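Local coordinates for protein Nrps/pks (Streptomyces albus, PDB 4OPF) that probably catalyses decarboxylative Claisen condensation, extending the growing chain as a ketosynthase domain of the oxazolomycin polyketide synthase, at residues V12-R17 against G342-V347; L82-E87 against V183-T188; L89-D94 against V227-L232; A95-D100 against L231-A236; V109-R114 against A141-H146. All coordinates share one frame; numbering follows the deposited sequence.

Contact 1 (V12-R17 against G342-V347); sequences VGMSGR and GVIKTV
Met14, present as selenomethionine, turns its CG into the position between its backbone N and carbonyl carbon (chi1 55°), then runs extended and bends sharply at its last torsion, close to eclipsed (chi3 -17°), which swings CE round to face Ile344 and Val347. This is strand-to-helix packing inside a thiolase fold: strand 9-17 belongs to the sheet of the N-terminal half, and helix 338-352, in the core of the chain, lies against one of its faces. The segment axes pass 10.1 Å apart at their nearest. Met14 and Val347 reach toward each other tip to tip, with SE of Met14 3.5 Å from CG1 of Val347. Ile344 behaves differently, sliding past Met14 in the opposite sense; its CG1 lies 3.7 Å from Met14 CE, so one methyl of the strand residue settles against both helix residues. The opposite face of the strand looks toward helix 79-95, where Ser15 OG bonds Glu87. Val12 and Gly13 both face Leu231 of the neighbouring strand, a classic beta bulge just ahead of Met14. Further along, Gly16 carries no side chain where one would point at the helix, and an added CB would sit only 3.4 Å from Ile344 CD1, a tight fit. The same CD1, at the far end of an extended Ile344 chain, rests 3.8 Å from the carbonyl O of Ser15.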
# COMPACT_ATOMS: atom_id res chain seq x y z
N VAL A 12 -3.70 -3.34 20.47
CA VAL A 12 -3.13 -3.14 21.76
C VAL A 12 -3.16 -1.70 22.23
O VAL A 12 -2.78 -1.44 23.38
CB VAL A 12 -1.71 -3.70 21.87
CG1 VAL A 12 -1.68 -5.16 21.43
CG2 VAL A 12 -0.69 -2.88 21.07
N GLY A 13 -3.58 -0.77 21.39
CA GLY A 13 -3.73 0.58 21.82
C GLY A 13 -4.46 1.40 20.79
O GLY A 13 -4.43 1.06 19.60
N MSE A 14 -5.14 2.45 21.25
CA MSE A 14 -5.89 3.26 20.33
C MSE A 14 -6.14 4.61 20.88
O MSE A 14 -6.23 4.79 22.08
CB MSE A 14 -7.23 2.60 20.01
CG MSE A 14 -8.03 2.30 21.29
SE MSE A 14 -9.66 1.17 20.89
CE MSE A 14 -9.74 1.44 19.07
N SER A 15 -6.32 5.55 19.98
CA SER A 15 -6.67 6.90 20.30
C SER A 15 -7.42 7.47 19.14
O SER A 15 -7.35 6.97 18.01
CB SER A 15 -5.43 7.76 20.48
OG SER A 15 -5.84 8.99 21.11
N GLY A 16 -8.14 8.53 19.40
CA GLY A 16 -8.84 9.24 18.32
C GLY A 16 -9.60 10.48 18.76
O GLY A 16 -9.70 10.74 19.95
N ARG A 17 -10.10 11.23 17.78
CA ARG A 17 -10.75 12.49 18.01
C ARG A 17 -11.75 12.68 16.91
O ARG A 17 -11.39 12.54 15.77
CB ARG A 17 -9.67 13.59 17.94
CG ARG A 17 -10.07 14.86 18.55
CD ARG A 17 -8.98 15.93 18.59
NE ARG A 17 -7.67 15.39 18.97
CZ ARG A 17 -6.57 16.15 19.18
NH1 ARG A 17 -5.41 15.59 19.51
NH2 ARG A 17 -6.64 17.50 19.07
N GLY A 342 -15.37 3.96 12.20
CA GLY A 342 -16.10 2.74 12.27
C GLY A 342 -15.40 1.64 13.00
O GLY A 342 -16.01 0.98 13.80
N VAL A 343 -14.10 1.44 12.74
CA VAL A 343 -13.36 0.41 13.41
C VAL A 343 -13.26 0.72 14.89
O VAL A 343 -13.46 -0.16 15.70
CB VAL A 343 -11.97 0.23 12.77
CG1 VAL A 343 -11.03 -0.60 13.63
CG2 VAL A 343 -12.13 -0.45 11.39
N ILE A 344 -13.00 1.97 15.25
CA ILE A 344 -12.85 2.34 16.68
C ILE A 344 -14.21 2.16 17.42
O ILE A 344 -14.23 1.60 18.53
CB ILE A 344 -12.30 3.78 16.83
CG1 ILE A 344 -10.81 3.77 16.39
CG2 ILE A 344 -12.44 4.30 18.25
CD1 ILE A 344 -10.17 5.12 16.33
N LYS A 345 -15.29 2.56 16.79
CA LYS A 345 -16.63 2.33 17.33
C LYS A 345 -16.87 0.85 17.65
O LYS A 345 -17.28 0.49 18.74
CB LYS A 345 -17.73 2.79 16.35
CG LYS A 345 -19.10 2.17 16.65
CD LYS A 345 -20.17 2.76 15.76
CE LYS A 345 -21.40 1.87 15.74
NZ LYS A 345 -22.41 2.46 14.80
N THR A 346 -16.61 0.02 16.68
CA THR A 346 -16.79 -1.42 16.85
C THR A 346 -15.87 -2.01 17.91
O THR A 346 -16.31 -2.86 18.65
CB THR A 346 -16.53 -2.12 15.52
OG1 THR A 346 -17.47 -1.61 14.59
CG2 THR A 346 -16.79 -3.55 15.65
N VAL A 347 -14.60 -1.56 18.00
CA VAL A 347 -13.70 -2.02 19.02
C VAL A 347 -14.24 -1.61 20.37
O VAL A 347 -14.25 -2.39 21.30
CB VAL A 347 -12.26 -1.48 18.83
CG1 VAL A 347 -11.44 -1.73 20.10
CG2 VAL A 347 -11.64 -2.09 17.56

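Contact 2 (L82-E87 against V183-T188); sequences LLLLEE and VVAGVT
Leu84 and Val187 carry the contact, their side chains crossing obliquely so that the fork of the leucine lies over the beta-branch of the valine. The CA–CB bond of Leu84 does not aim at strand 181-188; with CG opposite the carbonyl carbon (chi1 -85°), its two methyls are nevertheless brought down onto the strand and divided between two residues. CD1 meets Val187 CG1 at 4.0 Å, while CD2 drops onto Ala185 CB at 3.6 Å, the tighter of the two. Val187 in turn spreads its own methyls: CG1 serves Leu84, and CG2 faces Leu83, whose CD2 stands off at 4.3 Å. Ala185 and Val187, two residues apart on the strand, thus point the same way and leave a low step at the alanine that the leucine methyl fills. Trimming Leu84 to an alanine would probably open a gap above Ala185 and leave Val187 CG1 without its neighbour. Leu84 also touches Leu139 and Leu143 of helix 138-147, so it is wedged between strand 181-188 and a second helix. Val184, facing the other way, packs on Leu167 and Ala170 of helix 162-175. A strand with helices on both faces, with segments 82-87 and 183-188 running at 141° to each other, is the layered alpha/beta build of the thiolase fold shared by ketosynthases.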
# COMPACT_ATOMS: atom_id res chain seq x y z
N LEU A 82 0.41 17.19 11.95
CA LEU A 82 0.58 17.54 13.35
C LEU A 82 -0.44 16.82 14.23
O LEU A 82 -0.11 16.36 15.30
CB LEU A 82 0.41 19.02 13.54
CG LEU A 82 1.42 19.85 12.74
CD1 LEU A 82 1.13 21.34 12.80
CD2 LEU A 82 2.78 19.62 13.34
N LEU A 83 -1.67 16.70 13.76
CA LEU A 83 -2.68 15.99 14.49
C LEU A 83 -2.35 14.51 14.63
O LEU A 83 -2.60 13.92 15.66
CB LEU A 83 -4.00 16.15 13.76
CG LEU A 83 -5.25 15.57 14.37
CD1 LEU A 83 -5.47 16.09 15.75
CD2 LEU A 83 -6.46 15.90 13.48
N LEU A 84 -1.86 13.89 13.56
CA LEU A 84 -1.44 12.49 13.61
C LEU A 84 -0.30 12.27 14.61
O LEU A 84 -0.24 11.23 15.26
CB LEU A 84 -0.95 12.02 12.26
CG LEU A 84 -2.03 11.54 11.34
CD1 LEU A 84 -1.36 11.19 10.02
CD2 LEU A 84 -2.75 10.29 11.89
N LEU A 85 0.64 13.21 14.68
CA LEU A 85 1.72 13.09 15.67
C LEU A 85 1.17 13.01 17.12
O LEU A 85 1.57 12.14 17.90
CB LEU A 85 2.71 14.27 15.57
CG LEU A 85 3.66 14.17 14.37
CD1 LEU A 85 4.35 15.50 14.15
CD2 LEU A 85 4.71 13.12 14.65
N GLU A 86 0.24 13.90 17.44
CA GLU A 86 -0.41 13.88 18.76
C GLU A 86 -1.14 12.60 18.97
O GLU A 86 -1.00 11.97 20.01
CB GLU A 86 -1.45 14.99 18.96
CG GLU A 86 -0.94 16.35 19.17
CD GLU A 86 -2.01 17.36 19.61
OE1 GLU A 86 -3.23 17.03 19.76
OE2 GLU A 86 -1.61 18.54 19.80
N GLU A 87 -1.99 12.25 18.04
CA GLU A 87 -2.82 11.07 18.26
C GLU A 87 -2.02 9.78 18.28
O GLU A 87 -2.41 8.84 18.95
CB GLU A 87 -3.91 10.95 17.23
CG GLU A 87 -4.96 12.01 17.42
CD GLU A 87 -5.69 11.89 18.77
OE1 GLU A 87 -5.97 10.77 19.30
OE2 GLU A 87 -5.96 12.96 19.30
N VAL A 183 1.33 0.68 13.21
CA VAL A 183 0.48 1.78 13.51
C VAL A 183 -0.43 1.94 12.29
O VAL A 183 0.06 2.01 11.15
CB VAL A 183 1.32 3.07 13.66
CG1 VAL A 183 0.43 4.27 13.73
CG2 VAL A 183 2.23 3.01 14.85
N VAL A 184 -1.73 2.03 12.51
CA VAL A 184 -2.69 2.24 11.43
C VAL A 184 -3.52 3.46 11.82
O VAL A 184 -4.01 3.54 12.93
CB VAL A 184 -3.61 1.02 11.30
CG1 VAL A 184 -4.76 1.22 10.33
CG2 VAL A 184 -2.80 -0.14 10.81
N ALA A 185 -3.68 4.40 10.91
CA ALA A 185 -4.38 5.61 11.21
C ALA A 185 -5.23 6.01 10.04
O ALA A 185 -4.96 5.67 8.90
CB ALA A 185 -3.41 6.76 11.46
N GLY A 186 -6.19 6.86 10.33
CA GLY A 186 -6.95 7.58 9.32
C GLY A 186 -7.09 9.00 9.79
O GLY A 186 -7.26 9.23 10.99
N VAL A 187 -7.05 9.94 8.87
CA VAL A 187 -7.13 11.34 9.23
C VAL A 187 -7.82 12.13 8.11
O VAL A 187 -7.59 11.90 6.93
CB VAL A 187 -5.72 11.95 9.51
CG1 VAL A 187 -4.85 11.99 8.25
CG2 VAL A 187 -5.81 13.33 10.09
N THR A 188 -8.66 13.08 8.52
CA THR A 188 -9.20 14.11 7.61
C THR A 188 -9.39 15.38 8.36
O THR A 188 -10.03 15.38 9.40
CB THR A 188 -10.59 13.74 7.06
OG1 THR A 188 -10.49 12.59 6.24
CG2 THR A 188 -11.19 14.89 6.24

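Contact 3 (L89-D94 against V227-L232); sequences LFAFCD and VGVLLL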
# COMPACT_ATOMS: atom_id res chain seq x y z
N LEU A 89 1.09 9.58 19.47
CA LEU A 89 1.58 9.62 20.82
C LEU A 89 0.52 9.13 21.81
O LEU A 89 0.84 8.33 22.69
CB LEU A 89 2.06 11.00 21.21
CG LEU A 89 2.50 11.16 22.65
CD1 LEU A 89 3.71 10.27 23.00
CD2 LEU A 89 2.80 12.60 22.89
N PHE A 90 -0.72 9.58 21.66
CA PHE A 90 -1.76 9.18 22.57
C PHE A 90 -2.11 7.70 22.44
O PHE A 90 -2.49 7.06 23.42
CB PHE A 90 -3.02 10.04 22.42
CG PHE A 90 -2.82 11.52 22.71
CD1 PHE A 90 -1.78 12.00 23.46
CD2 PHE A 90 -3.71 12.44 22.18
CE1 PHE A 90 -1.61 13.37 23.68
CE2 PHE A 90 -3.55 13.81 22.41
CZ PHE A 90 -2.51 14.27 23.16
N ALA A 91 -2.01 7.13 21.25
CA ALA A 91 -2.25 5.69 21.12
C ALA A 91 -1.17 4.89 21.80
O ALA A 91 -1.45 3.87 22.42
CB ALA A 91 -2.35 5.30 19.66
N PHE A 92 0.07 5.34 21.74
CA PHE A 92 1.15 4.66 22.47
C PHE A 92 0.92 4.73 23.98
O PHE A 92 1.13 3.74 24.68
CB PHE A 92 2.51 5.28 22.16
CG PHE A 92 2.97 5.10 20.75
CD1 PHE A 92 2.48 4.13 19.93
CD2 PHE A 92 3.92 5.92 20.23
CE1 PHE A 92 2.93 3.94 18.62
CE2 PHE A 92 4.42 5.73 18.93
CZ PHE A 92 3.92 4.73 18.13
N CYS A 93 0.54 5.90 24.47
CA CYS A 93 0.09 6.07 25.87
C CYS A 93 -1.00 5.05 26.24
O CYS A 93 -0.91 4.37 27.26
CB CYS A 93 -0.48 7.46 26.09
SG CYS A 93 0.90 8.66 26.01
N ASP A 94 -2.01 4.94 25.40
CA ASP A 94 -3.13 4.03 25.70
C ASP A 94 -2.64 2.57 25.79
O ASP A 94 -3.14 1.81 26.61
CB ASP A 94 -4.19 4.12 24.62
CG ASP A 94 -5.35 3.13 24.83
OD1 ASP A 94 -6.10 3.33 25.80
OD2 ASP A 94 -5.49 2.17 24.03
N VAL A 227 -9.82 11.84 13.26
CA VAL A 227 -8.56 11.11 13.31
C VAL A 227 -8.66 9.94 14.28
O VAL A 227 -9.28 10.03 15.36
CB VAL A 227 -7.38 12.06 13.68
CG1 VAL A 227 -7.62 12.73 15.00
CG2 VAL A 227 -6.01 11.36 13.71
N GLY A 228 -8.04 8.85 13.89
CA GLY A 228 -7.96 7.66 14.73
C GLY A 228 -6.66 6.95 14.48
O GLY A 228 -6.17 6.91 13.33
N VAL A 229 -6.08 6.41 15.53
CA VAL A 229 -4.86 5.63 15.43
C VAL A 229 -4.97 4.36 16.24
O VAL A 229 -5.42 4.41 17.40
CB VAL A 229 -3.65 6.44 15.94
CG1 VAL A 229 -2.38 5.67 15.74
CG2 VAL A 229 -3.58 7.81 15.24
N LEU A 230 -4.59 3.24 15.63
CA LEU A 230 -4.49 1.91 16.30
C LEU A 230 -3.05 1.45 16.33
O LEU A 230 -2.31 1.68 15.36
CB LEU A 230 -5.24 0.85 15.51
CG LEU A 230 -6.66 1.22 15.16
CD1 LEU A 230 -7.23 0.11 14.31
CD2 LEU A 230 -7.50 1.45 16.41
N LEU A 231 -2.65 0.83 17.44
CA LEU A 231 -1.42 0.08 17.47
C LEU A 231 -1.79 -1.40 17.46
O LEU A 231 -2.57 -1.85 18.31
CB LEU A 231 -0.55 0.47 18.67
CG LEU A 231 0.79 -0.31 18.83
CD1 LEU A 231 1.80 0.01 17.76
CD2 LEU A 231 1.45 -0.03 20.17
N LEU A 232 -1.19 -2.15 16.54
CA LEU A 232 -1.46 -3.56 16.31
C LEU A 232 -0.24 -4.44 16.48
O LEU A 232 0.87 -4.07 16.09
CB LEU A 232 -1.93 -3.75 14.90
CG LEU A 232 -3.06 -2.88 14.41
CD1 LEU A 232 -3.41 -3.20 12.98
CD2 LEU A 232 -4.31 -3.03 15.26
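Ala91 gives up the most surface here; its small side chain is consistent with the close approach of helix 79-95 to strand 226-234, the CA atoms of Ala91 and Val229 being 6.3 Å apart. Its CB sits over Val229 and meets two different atoms at once, the CG1 methyl and the carbonyl O of that residue, each at 3.9 Å. Val229 presents CG1 by setting it anti to its own N (chi1 -176°), and its CB is also within van der Waals reach of Ala91. Leu231, next but one along the strand, follows in buried area. Its side chain crosses that of Phe92 at about a right angle, and CD1 lies 4.2 Å from Phe92 CE1, at the edge of the ring and near its plane, so the methyl abuts the rim and does not cover a face. Phe92 leaves the helix pointing to one side, and CE1 makes up the distance to the strand. Here an outer helix of the thiolase fold beds on the sheet of the N-terminal half, with the alanine at the closest approach and Phe92 at the flank. The strand is itself hydrogen-bonded to strand 9-17 on one side and strand 181-188 on the other. The flank continues beyond Phe92, which also touches Val183 and meets Phe147 edge-to-face. One turn on from Ala91, Asp94 departs from this apolar pattern: its OD2 takes bonds from Met14 N and His246 NE2, and its OD1 forms a salt bridge with Arg244.

Contact 4 (A95-D100 against L231-A236); sequences AGYAPD and LLKPLA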
# COMPACT_ATOMS: atom_id res chain seq x y z
N ALA A 95 -1.68 2.19 24.93
CA ALA A 95 -1.11 0.84 24.91
C ALA A 95 -0.18 0.58 26.08
O ALA A 95 0.20 -0.57 26.33
CB ALA A 95 -0.32 0.61 23.62
N GLY A 96 0.22 1.64 26.76
CA GLY A 96 1.12 1.55 27.88
C GLY A 96 2.58 1.58 27.50
O GLY A 96 3.41 1.19 28.31
N TYR A 97 2.94 2.10 26.32
CA TYR A 97 4.35 2.16 25.89
C TYR A 97 4.77 3.63 25.84
O TYR A 97 4.07 4.46 25.27
CB TYR A 97 4.59 1.54 24.49
CG TYR A 97 4.52 0.06 24.47
CD1 TYR A 97 3.32 -0.59 24.26
CD2 TYR A 97 5.65 -0.70 24.73
CE1 TYR A 97 3.23 -1.98 24.29
CE2 TYR A 97 5.60 -2.10 24.74
CZ TYR A 97 4.39 -2.73 24.54
OH TYR A 97 4.33 -4.10 24.58
N ALA A 98 5.93 3.95 26.40
CA ALA A 98 6.52 5.28 26.20
C ALA A 98 7.23 5.23 24.83
O ALA A 98 7.65 4.17 24.39
CB ALA A 98 7.54 5.59 27.33
N PRO A 99 7.39 6.37 24.17
CA PRO A 99 8.07 6.39 22.85
C PRO A 99 9.46 5.77 22.86
O PRO A 99 9.86 5.13 21.87
CB PRO A 99 8.18 7.89 22.54
CG PRO A 99 7.01 8.48 23.25
CD PRO A 99 6.93 7.70 24.56
N ASP A 100 10.23 6.00 23.92
CA ASP A 100 11.56 5.39 24.05
C ASP A 100 11.55 3.86 23.97
O ASP A 100 12.51 3.28 23.54
CB ASP A 100 12.23 5.77 25.38
CG ASP A 100 12.98 7.08 25.29
OD1 ASP A 100 12.88 7.78 24.24
OD2 ASP A 100 13.64 7.43 26.29
N LEU A 231 -2.65 0.83 17.44
CA LEU A 231 -1.42 0.08 17.47
C LEU A 231 -1.79 -1.40 17.46
O LEU A 231 -2.57 -1.85 18.31
CB LEU A 231 -0.55 0.47 18.67
CG LEU A 231 0.79 -0.31 18.83
CD1 LEU A 231 1.80 0.01 17.76
CD2 LEU A 231 1.45 -0.03 20.17
N LEU A 232 -1.19 -2.15 16.54
CA LEU A 232 -1.46 -3.56 16.31
C LEU A 232 -0.24 -4.44 16.48
O LEU A 232 0.87 -4.07 16.09
CB LEU A 232 -1.93 -3.75 14.90
CG LEU A 232 -3.06 -2.88 14.41
CD1 LEU A 232 -3.41 -3.20 12.98
CD2 LEU A 232 -4.31 -3.03 15.26
N LYS A 233 -0.45 -5.62 17.01
CA LYS A 233 0.58 -6.66 17.12
C LYS A 233 -0.07 -8.05 16.89
O LYS A 233 -1.25 -8.22 17.17
CB LYS A 233 1.13 -6.72 18.54
CG LYS A 233 2.01 -5.57 18.93
CD LYS A 233 2.45 -5.61 20.40
CE LYS A 233 3.41 -6.74 20.69
NZ LYS A 233 4.23 -6.34 21.87
N PRO A 234 0.70 -9.04 16.53
CA PRO A 234 0.15 -10.40 16.46
C PRO A 234 -0.38 -10.80 17.85
O PRO A 234 0.26 -10.48 18.88
CB PRO A 234 1.37 -11.25 16.08
CG PRO A 234 2.36 -10.28 15.46
CD PRO A 234 2.15 -9.02 16.26
N LEU A 235 -1.55 -11.42 17.90
CA LEU A 235 -2.16 -11.77 19.20
C LEU A 235 -1.25 -12.59 20.12
O LEU A 235 -1.16 -12.30 21.31
CB LEU A 235 -3.46 -12.51 19.01
CG LEU A 235 -4.22 -12.95 20.26
CD1 LEU A 235 -4.57 -11.76 21.15
CD2 LEU A 235 -5.51 -13.71 19.90
N ALA A 236 -0.57 -13.61 19.61
CA ALA A 236 0.27 -14.41 20.52
C ALA A 236 1.38 -13.56 21.11
O ALA A 236 1.72 -13.72 22.28
CB ALA A 236 0.85 -15.62 19.80
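Ala95 and Tyr97 make the first shell, each against a different residue of strand 226-234. Ala95 CB touches Leu231 CD2 at 3.9 Å, so that leucine offers its second methyl to this turn. The same Ala95 CB lies in the plane of the Tyr97 ring, at its edge. Tyr97 and Lys233 approach from opposite directions, with Tyr97 OH 3.5 Å from Lys233 NZ. The lysine chain, kinked at its third torsion (chi3 69°) but still well stretched, carries its amine toward the tyrosine. What positions these groups lies one shell further out. Asp243 takes both polar ends: OD1 is hydrogen-bonded to Tyr97 OH, and OD2 forms a salt bridge with Lys233 NZ. Arg418 meets the Tyr97 ring in a cation-pi contact and also bonds Gly96 O. Behind the tyrosine, helix 79-95 closes in a Schellman motif, with Gly96 at positive phi (87°), where a CB would jam against the preceding carbonyl. In the same turn Tyr97 N is probably hydrogen-bonded to Phe92 O. On the strand side, Pro234 occupies the N-cap position of helix 235-241. The contact therefore joins the exit of an outer helix of the thiolase fold to the end of strand 226-234. Because one carboxylate serves both the phenol and the amine, it is likely to balance the lysine charge and to fix where the tyrosine hydroxyl rests.

Contact 5 (V109-R114 against A141-H146); sequences VYVGGR and ANLSHH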
# COMPACT_ATOMS: atom_id res chain seq x y z
N VAL A 109 4.02 1.79 9.59
CA VAL A 109 3.09 2.88 9.69
C VAL A 109 2.26 2.91 8.41
O VAL A 109 2.79 3.00 7.31
CB VAL A 109 3.84 4.19 9.82
CG1 VAL A 109 2.91 5.40 9.83
CG2 VAL A 109 4.68 4.18 11.07
N TYR A 110 0.95 2.84 8.56
CA TYR A 110 0.03 2.76 7.45
C TYR A 110 -1.06 3.77 7.67
O TYR A 110 -1.84 3.64 8.63
CB TYR A 110 -0.57 1.34 7.37
CG TYR A 110 0.53 0.30 7.23
CD1 TYR A 110 1.07 -0.02 6.00
CD2 TYR A 110 1.11 -0.24 8.34
CE1 TYR A 110 2.11 -0.97 5.89
CE2 TYR A 110 2.12 -1.18 8.24
CZ TYR A 110 2.62 -1.52 7.02
OH TYR A 110 3.66 -2.44 6.95
N VAL A 111 -1.10 4.81 6.84
CA VAL A 111 -2.02 5.91 7.05
C VAL A 111 -3.00 6.06 5.93
O VAL A 111 -2.60 6.05 4.77
CB VAL A 111 -1.26 7.25 7.16
CG1 VAL A 111 -2.18 8.45 7.30
CG2 VAL A 111 -0.31 7.19 8.33
N GLY A 112 -4.28 6.19 6.27
CA GLY A 112 -5.28 6.55 5.29
C GLY A 112 -5.52 8.03 5.37
O GLY A 112 -5.90 8.56 6.40
N GLY A 113 -5.30 8.73 4.29
CA GLY A 113 -5.42 10.15 4.32
C GLY A 113 -5.03 10.78 3.01
O GLY A 113 -4.37 10.18 2.16
N ARG A 114 -5.49 12.01 2.83
CA ARG A 114 -5.29 12.72 1.59
C ARG A 114 -4.29 13.82 1.84
O ARG A 114 -4.51 14.69 2.66
CB ARG A 114 -6.62 13.35 1.10
CG ARG A 114 -6.49 14.17 -0.20
CD ARG A 114 -7.83 14.37 -0.91
NE ARG A 114 -8.38 13.07 -1.39
CZ ARG A 114 -9.41 12.39 -0.84
NH1 ARG A 114 -10.06 12.84 0.24
NH2 ARG A 114 -9.78 11.22 -1.37
N ALA A 141 5.49 9.23 6.80
CA ALA A 141 6.95 9.45 7.01
C ALA A 141 7.24 10.34 8.20
O ALA A 141 8.22 10.09 8.90
CB ALA A 141 7.64 10.06 5.78
N ASN A 142 6.39 11.33 8.47
CA ASN A 142 6.58 12.12 9.68
C ASN A 142 6.52 11.30 10.92
O ASN A 142 7.24 11.55 11.83
CB ASN A 142 5.51 13.18 9.83
CG ASN A 142 5.80 14.37 9.01
OD1 ASN A 142 6.92 14.85 9.01
ND2 ASN A 142 4.81 14.88 8.31
N LEU A 143 5.64 10.29 10.94
CA LEU A 143 5.50 9.48 12.11
C LEU A 143 6.72 8.59 12.27
O LEU A 143 7.26 8.44 13.36
CB LEU A 143 4.22 8.64 12.06
CG LEU A 143 2.91 9.40 11.92
CD1 LEU A 143 1.72 8.47 11.89
CD2 LEU A 143 2.74 10.36 13.05
N SER A 144 7.12 7.97 11.17
CA SER A 144 8.28 7.09 11.20
C SER A 144 9.51 7.88 11.61
O SER A 144 10.35 7.36 12.34
CB SER A 144 8.52 6.47 9.83
OG SER A 144 7.41 5.64 9.48
N HIS A 145 9.63 9.10 11.12
CA HIS A 145 10.78 9.92 11.45
C HIS A 145 10.76 10.32 12.93
O HIS A 145 11.72 10.09 13.65
CB HIS A 145 10.84 11.17 10.56
CG HIS A 145 11.97 12.08 10.89
ND1 HIS A 145 11.83 13.19 11.69
CD2 HIS A 145 13.28 12.03 10.54
CE1 HIS A 145 13.00 13.80 11.81
NE2 HIS A 145 13.89 13.11 11.13
N HIS A 146 9.63 10.84 13.41
CA HIS A 146 9.59 11.37 14.75
C HIS A 146 9.72 10.28 15.80
O HIS A 146 10.41 10.49 16.76
CB HIS A 146 8.34 12.17 15.06
CG HIS A 146 8.25 12.51 16.52
ND1 HIS A 146 9.04 13.49 17.12
CD2 HIS A 146 7.57 11.91 17.54
CE1 HIS A 146 8.80 13.51 18.42
NE2 HIS A 146 7.92 12.56 18.71
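Val109 and Leu143 supply the main apolar contact, their side chains crossing at about a right angle. Val109 sets CG1 anti to its backbone N (chi1 176°), and this methyl takes two touches from the leucine, CD1 at 3.9 Å and CB at 4.1 Å. Val111, two residues on and pointing the same way, adds a looser one, its CG2 4.3 Å from the same Leu143 CD1; a single methyl of the helix is thus placed over two valines of the strand. Leu143 also packs on Leu85 and Thr88 of helix 79-95, which lies alongside on the same face of the sheet. Two helices side by side on strands 107-112 and 181-188 form one of the outer layers of the thiolase fold; Tyr110, pointing away, reaches helix 162-175 on the far face. Here the segment axes run at 149°, roughly antiparallel, and 8.8 Å apart. A polar group also enters the apolar surface. Ser144 leaves the helix to one side, and its OG lies 3.5 Å from CG2 of Val109, the methyl that Leu143 does not use. That buried hydroxyl is satisfied by a hydrogen bond to Ser153 OG, at the start of strand 153-156, the outermost strand of the sheet within this chain. Bonds between subunits make the third kind. In the dimer, a form usual for ketosynthases, Arg259 of the second subunit binds the carbonyl oxygens of His145 and His146, and His145 NE2 bonds Thr260 O of that same neighbouring chain.

From the N terminus, strand 9-17 opens the widest loop, closed by contact 1 when helix 338-352 packs on it 325 residues later; the other four contacts nest inside. Helix 79-95 then starts contacts 2 and 3, and the turn beyond it starts contact 4. Contact 5 closes first, bringing helix 138-147 onto strand 107-112, inside the loops of contacts 2, 3 and 4. Strand 181-188 completes contact 2, and strand 226-234 then completes contacts 3 and 4, whose loops cross that of contact 2. Contacts 3 and 4 share Leu231, whereas contacts 1 and 5 stay about 17 Å apart between centres. All five tie helices or turns to the N-terminal half's sheet, contact 1 through a C-terminal helix.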